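PDB 3TQW: methionine-binding protein from Coxiella burnetii, which binds methionine and probably delivers it to an ABC transporter as the substrate-binding lipoprotein of the uptake system. Local coordinates for residues P13-A25 with A219-F233. Residues are numbered along the deposited sequence; the frame is centred on the assembly and turned at random. Where two conformers were deposited one is given.
Sequences PETQLMEVAKQVA and ALHSPAVLSAAKKIF. With MET (methionine), chain C.
Leu-17 and Val-225 interlock where helix 13-25 packs against helix 223-233, nearly antiparallel at 160° with axes 9.0 Å apart. Their side chains cross at about a right angle, each a knob in the other helix's hole: Leu-17 sits among Val-225, Ala-229, Ile-232 and Phe-233, while Val-225 enters the hole formed by Leu-17, Val-20, Ala-21 and Val-24. The two branches of Val-225 divide the work. CG1, anti to the backbone N (chi1 171°), meets Leu-17 CD1 at 3.6 Å; CG2 presses on the backbone of Ala-21, 3.5 Å from its CA. Val-20 CG2 rests on Ala-228 CB at 3.8 Å.

Toward the pocket, Pro-13 CB approaches Phe-233 CZ obliquely at 3.6 Å, whereas Leu-17 CB lies at the ring's edge, near its plane. One ring face is backed by CG2 of Ile-232, which also touches Pro-13. At the far end Ala-21 CB meets Leu-220 CD2 at 3.5 Å; Val-24 CG1 meets Ala-219 CB, while its CG2 lies against Ser-222 OG and Ala-224 CB. Ser-222 OG donates to Ala-219 O (2.7 Å) in the carbonyl plane and, as N-cap of helix 223-233, accepts from Val-225 N (N-H...O 158°), so its hydroxyl is satisfied beneath the valine methyls.

Glu-14 has CG beside Phe-233, and its chain, extended beyond CG, brings OE2 2.8 Å from methionine N, consistent with charge pairing to the ligand's ammonium. Chemically this is an apolar helix-helix seam covering the six-stranded sheet (Phe-82, Met-57) in one lobe of a two-lobed periplasmic-binding-protein fold, with a ligand-binding carboxylate at its pocket end.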
loop_
_atom_site.group_PDB
_atom_site.type_symbol
_atom_site.label_atom_id
_atom_site.label_comp_id
_atom_site.label_asym_id
_atom_site.label_seq_id
_atom_site.Cartn_x
_atom_site.Cartn_y
_atom_site.Cartn_z
ATOM N N PRO A 13 11.085 -0.600 -2.166
ATOM C CA PRO A 13 11.019 0.499 -3.141
ATOM C C PRO A 13 10.619 1.832 -2.515
ATOM O O PRO A 13 11.124 2.876 -2.939
ATOM C CB PRO A 13 9.916 0.058 -4.113
ATOM C CG PRO A 13 9.688 -1.378 -3.853
ATOM C CD PRO A 13 10.127 -1.678 -2.466
ATOM N N GLU A 14 9.711 1.812 -1.542
ATOM C CA GLU A 14 9.276 3.062 -0.914
ATOM C C GLU A 14 10.370 3.688 -0.051
ATOM O O GLU A 14 10.413 4.905 0.133
ATOM C CB GLU A 14 7.988 2.860 -0.115
ATOM C CG GLU A 14 6.809 2.465 -1.001
ATOM C CD GLU A 14 5.561 2.137 -0.212
ATOM O OE1 GLU A 14 5.535 2.390 1.011
ATOM O OE2 GLU A 14 4.605 1.625 -0.825
ATOM N N THR A 15 11.247 2.852 0.485
ATOM C CA THR A 15 12.398 3.348 1.219
ATOM C C THR A 15 13.365 4.034 0.260
ATOM O O THR A 15 13.970 5.047 0.609
ATOM C CB THR A 15 13.093 2.217 2.007
ATOM O OG1 THR A 15 12.225 1.792 3.068
ATOM C CG2 THR A 15 14.410 2.703 2.613
ATOM N N GLN A 16 13.503 3.496 -0.953
ATOM C CA GLN A 16 14.325 4.154 -1.972
ATOM C C GLN A 16 13.749 5.522 -2.301
ATOM O O GLN A 16 14.483 6.498 -2.434
ATOM C CB GLN A 16 14.417 3.312 -3.246
ATOM C CG GLN A 16 15.147 1.999 -3.056
ATOM C CD GLN A 16 15.255 1.192 -4.338
ATOM O OE1 GLN A 16 15.067 -0.021 -4.327
ATOM N NE2 GLN A 16 15.570 1.859 -5.443
ATOM N N LEU A 17 12.429 5.583 -2.434
ATOM C CA LEU A 17 11.760 6.845 -2.694
ATOM C C LEU A 17 12.074 7.825 -1.565
ATOM O O LEU A 17 12.400 8.992 -1.806
ATOM C CB LEU A 17 10.247 6.637 -2.828
ATOM C CG LEU A 17 9.469 7.901 -3.199
ATOM C CD1 LEU A 17 9.790 8.298 -4.636
ATOM C CD2 LEU A 17 7.974 7.696 -3.021
HETATM N N MSE A 18 11.986 7.349 -0.328
HETATM C CA MSE A 18 12.249 8.210 0.820
HETATM C C MSE A 18 13.711 8.663 0.865
HETATM O O MSE A 18 14.013 9.748 1.358
HETATM C CB MSE A 18 11.861 7.524 2.129
HETATM C CG MSE A 18 12.096 8.392 3.371
HETATM SE SE MSE A 18 11.013 10.030 3.430
HETATM C CE MSE A 18 9.273 9.219 3.772
ATOM N N GLU A 19 14.616 7.842 0.343
ATOM C CA GLU A 19 16.028 8.229 0.302
ATOM C C GLU A 19 16.208 9.471 -0.568
ATOM O O GLU A 19 17.009 10.348 -0.257
ATOM C CB GLU A 19 16.916 7.099 -0.225
ATOM C CG GLU A 19 17.152 5.960 0.753
ATOM C CD GLU A 19 18.194 6.273 1.819
ATOM O OE1 GLU A 19 18.788 7.377 1.797
ATOM O OE2 GLU A 19 18.416 5.400 2.682
ATOM N N VAL A 20 15.473 9.539 -1.672
ATOM C CA VAL A 20 15.554 10.701 -2.537
ATOM C C VAL A 20 14.914 11.898 -1.836
ATOM O O VAL A 20 15.430 13.015 -1.886
ATOM C CB VAL A 20 14.882 10.445 -3.901
ATOM C CG1 VAL A 20 14.891 11.724 -4.743
ATOM C CG2 VAL A 20 15.602 9.320 -4.636
ATOM N N ALA A 21 13.799 11.659 -1.162
ATOM C CA ALA A 21 13.135 12.730 -0.425
ATOM C C ALA A 21 14.060 13.281 0.657
ATOM O O ALA A 21 14.081 14.487 0.919
ATOM C CB ALA A 21 11.834 12.233 0.179
ATOM N N LYS A 22 14.837 12.395 1.273
ATOM C CA LYS A 22 15.780 12.786 2.320
ATOM C C LYS A 22 16.871 13.708 1.783
ATOM O O LYS A 22 17.295 14.652 2.460
ATOM C CB LYS A 22 16.389 11.533 2.969
ATOM C CG LYS A 22 17.729 11.737 3.679
ATOM C CD LYS A 22 18.280 10.377 4.135
ATOM C CE LYS A 22 19.724 10.468 4.605
ATOM N NZ LYS A 22 19.835 11.125 5.933
ATOM N N GLN A 23 17.328 13.434 0.566
ATOM C CA GLN A 23 18.326 14.271 -0.073
ATOM C C GLN A 23 17.753 15.648 -0.368
ATOM O O GLN A 23 18.407 16.665 -0.139
ATOM C CB GLN A 23 18.808 13.636 -1.375
ATOM C CG GLN A 23 19.567 12.338 -1.201
ATOM C CD GLN A 23 19.618 11.539 -2.493
ATOM O OE1 GLN A 23 19.464 10.313 -2.490
ATOM N NE2 GLN A 23 19.815 12.236 -3.609
ATOM N N VAL A 24 16.539 15.672 -0.907
ATOM C CA VAL A 24 15.851 16.928 -1.178
ATOM C C VAL A 24 15.670 17.711 0.122
ATOM O O VAL A 24 15.894 18.918 0.165
ATOM C CB VAL A 24 14.477 16.680 -1.832
ATOM C CG1 VAL A 24 13.627 17.962 -1.834
ATOM C CG2 VAL A 24 14.664 16.149 -3.250
ATOM N N ALA A 25 15.270 17.008 1.179
ATOM C CA ALA A 25 15.054 17.634 2.476
ATOM C C ALA A 25 16.311 18.378 2.927
ATOM O O ALA A 25 16.234 19.522 3.376
ATOM C CB ALA A 25 14.645 16.595 3.505
ATOM N N ALA A 219 8.728 17.955 0.420
ATOM C CA ALA A 219 9.848 17.292 -0.255
ATOM C C ALA A 219 9.388 16.083 -1.072
ATOM O O ALA A 219 9.898 15.831 -2.167
ATOM C CB ALA A 219 10.904 16.869 0.754
ATOM N N LEU A 220 8.439 15.329 -0.522
ATOM C CA LEU A 220 7.885 14.162 -1.206
ATOM C C LEU A 220 7.076 14.529 -2.455
ATOM O O LEU A 220 6.771 13.664 -3.274
ATOM C CB LEU A 220 7.035 13.322 -0.244
ATOM C CG LEU A 220 7.862 12.495 0.742
ATOM C CD1 LEU A 220 7.041 12.068 1.966
ATOM C CD2 LEU A 220 8.462 11.292 0.026
ATOM N N HIS A 221 6.752 15.811 -2.602
ATOM C CA HIS A 221 6.103 16.315 -3.814
ATOM C C HIS A 221 7.069 17.057 -4.732
ATOM O O HIS A 221 6.652 17.650 -5.726
ATOM C CB HIS A 221 4.952 17.255 -3.452
ATOM C CG HIS A 221 3.824 16.581 -2.738
ATOM N ND1 HIS A 221 3.247 17.101 -1.599
ATOM C CD2 HIS A 221 3.161 15.432 -3.007
ATOM C CE1 HIS A 221 2.280 16.297 -1.195
ATOM N NE2 HIS A 221 2.206 15.278 -2.031
ATOM N N SER A 222 8.355 17.043 -4.400
ATOM C CA SER A 222 9.342 17.765 -5.199
ATOM C C SER A 222 9.516 17.141 -6.583
ATOM O O SER A 222 9.239 15.956 -6.777
ATOM C CB SER A 222 10.690 17.784 -4.489
ATOM O OG SER A 222 11.231 16.475 -4.420
ATOM N N PRO A 223 9.983 17.942 -7.552
ATOM C CA PRO A 223 10.298 17.401 -8.877
ATOM C C PRO A 223 11.228 16.190 -8.794
ATOM O O PRO A 223 10.984 15.192 -9.467
ATOM C CB PRO A 223 11.006 18.572 -9.567
ATOM C CG PRO A 223 10.402 19.779 -8.937
ATOM C CD PRO A 223 10.157 19.405 -7.495
ATOM N N ALA A 224 12.271 16.268 -7.973
ATOM C CA ALA A 224 13.228 15.164 -7.871
ATOM C C ALA A 224 12.586 13.868 -7.359
ATOM O O ALA A 224 12.906 12.771 -7.835
ATOM C CB ALA A 224 14.417 15.557 -7.003
ATOM N N VAL A 225 11.696 13.981 -6.380
ATOM C CA VAL A 225 11.017 12.797 -5.863
ATOM C C VAL A 225 10.029 12.240 -6.890
ATOM O O VAL A 225 9.907 11.024 -7.044
ATOM C CB VAL A 225 10.317 13.056 -4.511
ATOM C CG1 VAL A 225 9.439 11.874 -4.129
ATOM C CG2 VAL A 225 11.352 13.289 -3.424
ATOM N N LEU A 226 9.338 13.125 -7.601
ATOM C CA LEU A 226 8.438 12.676 -8.662
ATOM C C LEU A 226 9.217 11.960 -9.757
ATOM O O LEU A 226 8.792 10.923 -10.262
ATOM C CB LEU A 226 7.668 13.848 -9.262
ATOM C CG LEU A 226 6.764 14.600 -8.291
ATOM C CD1 LEU A 226 6.156 15.833 -8.955
ATOM C CD2 LEU A 226 5.691 13.673 -7.767
ATOM N N SER A 227 10.365 12.521 -10.121
ATOM C CA SER A 227 11.221 11.908 -11.130
ATOM C C SER A 227 11.706 10.532 -10.669
ATOM O O SER A 227 11.721 9.577 -11.451
ATOM C CB SER A 227 12.400 12.829 -11.456
ATOM O OG SER A 227 13.262 12.242 -12.407
ATOM N N ALA A 228 12.084 10.423 -9.397
ATOM C CA ALA A 228 12.520 9.141 -8.844
ATOM C C ALA A 228 11.382 8.125 -8.782
ATOM O O ALA A 228 11.590 6.934 -9.021
ATOM C CB ALA A 228 13.132 9.325 -7.466
ATOM N N ALA A 229 10.185 8.590 -8.444
ATOM C CA ALA A 229 9.024 7.705 -8.417
ATOM C C ALA A 229 8.829 7.063 -9.787
ATOM O O ALA A 229 8.564 5.865 -9.885
ATOM C CB ALA A 229 7.776 8.467 -7.996
ATOM N N LYS A 230 8.967 7.863 -10.841
ATOM C CA LYS A 230 8.884 7.356 -12.206
ATOM C C LYS A 230 9.888 6.232 -12.457
ATOM O O LYS A 230 9.555 5.224 -13.075
ATOM C CB LYS A 230 9.120 8.477 -13.226
ATOM C CG LYS A 230 7.853 9.091 -13.814
ATOM C CD LYS A 230 7.250 10.132 -12.882
ATOM C CE LYS A 230 6.010 10.789 -13.486
ATOM N NZ LYS A 230 5.367 11.769 -12.548
ATOM N N LYS A 231 11.117 6.402 -11.984
ATOM C CA LYS A 231 12.148 5.396 -12.223
ATOM C C LYS A 231 11.902 4.127 -11.402
ATOM O O LYS A 231 12.157 3.020 -11.866
ATOM C CB LYS A 231 13.543 5.951 -11.931
ATOM C CG LYS A 231 13.934 7.186 -12.749
ATOM C CD LYS A 231 15.444 7.376 -12.739
ATOM C CE LYS A 231 15.867 8.835 -12.931
ATOM N NZ LYS A 231 14.939 9.635 -13.771
ATOM N N ILE A 232 11.400 4.296 -10.181
ATOM C CA ILE A 232 11.200 3.172 -9.275
ATOM C C ILE A 232 9.891 2.428 -9.554
ATOM O O ILE A 232 9.858 1.199 -9.551
ATOM C CB ILE A 232 11.234 3.635 -7.798
ATOM C CG1 ILE A 232 12.596 4.255 -7.460
ATOM C CG2 ILE A 232 10.927 2.476 -6.857
ATOM C CD1 ILE A 232 12.565 5.142 -6.232
ATOM N N PHE A 233 8.821 3.180 -9.810
ATOM C CA PHE A 233 7.473 2.612 -9.905
ATOM C C PHE A 233 6.836 2.703 -11.292
ATOM O O PHE A 233 5.805 2.071 -11.553
ATOM C CB PHE A 233 6.539 3.298 -8.904
ATOM C CG PHE A 233 6.944 3.124 -7.468
ATOM C CD1 PHE A 233 6.620 1.965 -6.778
ATOM C CD2 PHE A 233 7.635 4.125 -6.802
ATOM C CE1 PHE A 233 6.992 1.800 -5.446
ATOM C CE2 PHE A 233 8.004 3.969 -5.474
ATOM C CZ PHE A 233 7.679 2.806 -4.795
HETATM N N MET C . 1.995 0.977 0.079
HETATM C CA MET C . 0.839 0.108 0.332
HETATM C C MET C . -0.194 0.306 -0.774
HETATM O O MET C . -0.388 1.428 -1.237
HETATM C CB MET C . 0.228 0.436 1.702
HETATM C CG MET C . -0.961 -0.432 2.125
HETATM S SD MET C . -1.603 0.042 3.753
HETATM C CE MET C . -0.203 -0.417 4.773
HETATM O OXT MET C . -0.849 -0.632 -1.235
#